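Bifunctional endo-1,4-beta-xylanase A (Neocallimastix patriciarum, PDB 2VG9) hydrolyses internal beta-1,4-xylosidic bonds of xylan, as a family 11 glycoside hydrolase domain with a beta jelly roll fold. Local coordinates at residues L109-I114 with F156-S161. Numbering follows the deposited sequence.
Sequences LVEYYI and FKQYFS
Segments 109-114 and 156-161 pair as parallel strands at 16°, joined by five backbone hydrogen bonds from Lys157 N to Leu109 O through to Ser161 N to Tyr113 O. Residues pair one to one, from Val110 with Lys157 to Ile114 with Ser161. Glu111, Tyr113, Gln158 and Phe160 share one face of the sheet. There Gln158 NE2 donates a nearly straight hydrogen bond to Glu111 OE2 at 3.1 Å. The oxygen is met on its anti side, 32° out of the carboxylate plane, while it lies in the plane of the amide. Glu111 is extended, with CG anti to the backbone N (chi1 -178°), which carries its carboxylate alongside the amide. Its OE1 binds Tyr96 OH, and the edge of the Phe156 ring meets OE2, with CE1 3.5 Å away. A leucine in place of Gln158 would probably leave OE2 without this donor in a buried site and the carboxylate less firmly oriented. In the beta jelly roll of family 11 xylanases, this parallel pair belongs to a large mixed sheet. Strand 89-100 flanks segment 109-114, and strand 135-145 flanks segment 156-161; both neighbours run antiparallel. Further along the same face, the rings of Tyr113 and Phe160 lie side by side, nearly parallel but slid apart. Tyr113 CD2 comes within 3.4 Å of Phe160 CE1. On the other face, Val110 lies across one face of the Tyr159 ring, with both methyls on that side. Its CG1 makes a CH-pi contact 3.7 Å from the ring centroid, and its CG2 reaches CZ of the same ring at 3.5 Å. Tyr159 OH hydrogen-bonds to Gly187 O. Ile114 CG2 packs loosely on Ser161 CB at 4.2 Å, where His177 of helix 174-182 touches both side chains.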
loop_
_atom_site.group_PDB
_atom_site.type_symbol
_atom_site.label_atom_id
_atom_site.label_comp_id
_atom_site.label_asym_id
_atom_site.label_seq_id
_atom_site.Cartn_x
_atom_site.Cartn_y
_atom_site.Cartn_z
ATOM N N LEU A 109 -9.296 -1.530 13.602
ATOM C CA LEU A 109 -7.943 -1.430 13.090
ATOM C C LEU A 109 -8.074 -1.635 11.585
ATOM O O LEU A 109 -8.734 -2.585 11.161
ATOM C CB LEU A 109 -7.102 -2.556 13.698
ATOM C CG LEU A 109 -5.567 -2.629 13.815
ATOM C CD1 LEU A 109 -4.991 -3.905 13.252
ATOM C CD2 LEU A 109 -4.765 -1.393 13.379
ATOM N N VAL A 110 -7.481 -0.754 10.774
ATOM C CA VAL A 110 -7.702 -0.808 9.307
ATOM C C VAL A 110 -6.366 -0.822 8.582
ATOM O O VAL A 110 -5.489 -0.031 8.913
ATOM C CB VAL A 110 -8.546 0.408 8.815
ATOM C CG1 VAL A 110 -8.557 0.524 7.284
ATOM C CG2 VAL A 110 -9.959 0.343 9.382
ATOM N N GLU A 111 -6.220 -1.737 7.614
ATOM C CA GLU A 111 -5.155 -1.694 6.602
ATOM C C GLU A 111 -5.864 -1.265 5.310
ATOM O O GLU A 111 -6.881 -1.851 4.931
ATOM C CB GLU A 111 -4.537 -3.080 6.443
ATOM C CG GLU A 111 -3.382 -3.214 5.454
ATOM C CD GLU A 111 -2.840 -4.638 5.447
ATOM O OE1 GLU A 111 -1.608 -4.815 5.418
ATOM O OE2 GLU A 111 -3.657 -5.596 5.494
ATOM N N TYR A 112 -5.374 -0.215 4.660
ATOM C CA TYR A 112 -6.077 0.361 3.507
ATOM C C TYR A 112 -5.182 0.321 2.243
ATOM O O TYR A 112 -3.937 0.314 2.336
ATOM C CB TYR A 112 -6.573 1.788 3.825
ATOM C CG TYR A 112 -5.468 2.839 3.899
ATOM C CD1 TYR A 112 -4.906 3.364 2.715
ATOM C CD2 TYR A 112 -4.980 3.307 5.136
ATOM C CE1 TYR A 112 -3.890 4.320 2.739
ATOM C CE2 TYR A 112 -3.944 4.329 5.190
ATOM C CZ TYR A 112 -3.414 4.807 3.967
ATOM O OH TYR A 112 -2.430 5.766 3.906
ATOM N N TYR A 113 -5.837 0.236 1.086
ATOM C CA TYR A 113 -5.196 0.113 -0.216
ATOM C C TYR A 113 -5.909 1.042 -1.190
ATOM O O TYR A 113 -7.145 1.009 -1.331
ATOM C CB TYR A 113 -5.334 -1.304 -0.766
ATOM C CG TYR A 113 -4.722 -2.368 0.078
ATOM C CD1 TYR A 113 -3.462 -2.890 -0.212
ATOM C CD2 TYR A 113 -5.429 -2.894 1.155
ATOM C CE1 TYR A 113 -2.903 -3.886 0.598
ATOM C CE2 TYR A 113 -4.894 -3.860 1.953
ATOM C CZ TYR A 113 -3.645 -4.358 1.675
ATOM O OH TYR A 113 -3.173 -5.345 2.509
ATOM N N ILE A 114 -5.141 1.871 -1.877
ATOM C CA ILE A 114 -5.705 2.592 -2.999
ATOM C C ILE A 114 -4.957 2.058 -4.211
ATOM O O ILE A 114 -3.801 2.437 -4.459
ATOM C CB ILE A 114 -5.549 4.129 -2.865
ATOM C CG1 ILE A 114 -6.285 4.632 -1.603
ATOM C CG2 ILE A 114 -6.101 4.844 -4.103
ATOM C CD1 ILE A 114 -5.835 6.018 -1.190
ATOM N N PHE A 156 -9.133 -8.044 11.515
ATOM C CA PHE A 156 -9.211 -6.593 11.335
ATOM C C PHE A 156 -9.919 -6.268 10.015
ATOM O O PHE A 156 -10.381 -7.164 9.300
ATOM C CB PHE A 156 -7.804 -5.932 11.436
ATOM C CG PHE A 156 -6.799 -6.438 10.418
ATOM C CD1 PHE A 156 -6.558 -5.725 9.228
ATOM C CD2 PHE A 156 -6.082 -7.618 10.647
ATOM C CE1 PHE A 156 -5.650 -6.199 8.289
ATOM C CE2 PHE A 156 -5.166 -8.107 9.716
ATOM C CZ PHE A 156 -4.946 -7.396 8.529
ATOM N N LYS A 157 -10.020 -4.985 9.701
ATOM C CA LYS A 157 -10.656 -4.555 8.450
ATOM C C LYS A 157 -9.627 -4.093 7.422
ATOM O O LYS A 157 -8.602 -3.480 7.771
ATOM C CB LYS A 157 -11.626 -3.400 8.714
ATOM C CG LYS A 157 -12.823 -3.783 9.596
ATOM C CD LYS A 157 -13.787 -4.637 8.824
ATOM C CE LYS A 157 -15.096 -4.799 9.560
ATOM N NZ LYS A 157 -15.998 -5.620 8.728
ATOM N N GLN A 158 -9.922 -4.370 6.155
ATOM C CA GLN A 158 -9.200 -3.749 5.046
ATOM C C GLN A 158 -10.155 -2.827 4.299
ATOM O O GLN A 158 -11.307 -3.193 4.048
ATOM C CB GLN A 158 -8.622 -4.826 4.133
ATOM C CG GLN A 158 -7.535 -5.673 4.817
ATOM C CD GLN A 158 -7.123 -6.877 3.998
ATOM O OE1 GLN A 158 -7.957 -7.548 3.399
ATOM N NE2 GLN A 158 -5.837 -7.160 3.979
ATOM N N TYR A 159 -9.710 -1.617 3.976
ATOM C CA TYR A 159 -10.493 -0.725 3.110
ATOM C C TYR A 159 -9.776 -0.639 1.772
ATOM O O TYR A 159 -8.556 -0.564 1.722
ATOM C CB TYR A 159 -10.677 0.689 3.697
ATOM C CG TYR A 159 -11.414 0.780 5.002
ATOM C CD1 TYR A 159 -12.090 -0.332 5.539
ATOM C CD2 TYR A 159 -11.486 1.992 5.682
ATOM C CE1 TYR A 159 -12.776 -0.251 6.762
ATOM C CE2 TYR A 159 -12.170 2.092 6.903
ATOM C CZ TYR A 159 -12.812 0.965 7.434
ATOM O OH TYR A 159 -13.478 1.086 8.636
ATOM N N PHE A 160 -10.567 -0.618 0.710
ATOM C CA PHE A 160 -10.094 -0.605 -0.684
ATOM C C PHE A 160 -10.769 0.445 -1.497
ATOM O O PHE A 160 -11.978 0.619 -1.381
ATOM C CB PHE A 160 -10.422 -1.952 -1.390
ATOM C CG PHE A 160 -9.634 -3.127 -0.843
ATOM C CD1 PHE A 160 -8.386 -3.449 -1.394
ATOM C CD2 PHE A 160 -10.146 -3.905 0.237
ATOM C CE1 PHE A 160 -7.622 -4.533 -0.883
ATOM C CE2 PHE A 160 -9.414 -4.992 0.734
ATOM C CZ PHE A 160 -8.146 -5.302 0.184
ATOM N N SER A 161 -9.961 1.110 -2.330
ATOM C CA SER A 161 -10.379 1.823 -3.527
ATOM C C SER A 161 -9.599 1.177 -4.664
ATOM O O SER A 161 -8.365 1.193 -4.677
ATOM C CB SER A 161 -9.921 3.277 -3.482
ATOM O OG SER A 161 -10.716 4.066 -2.635
#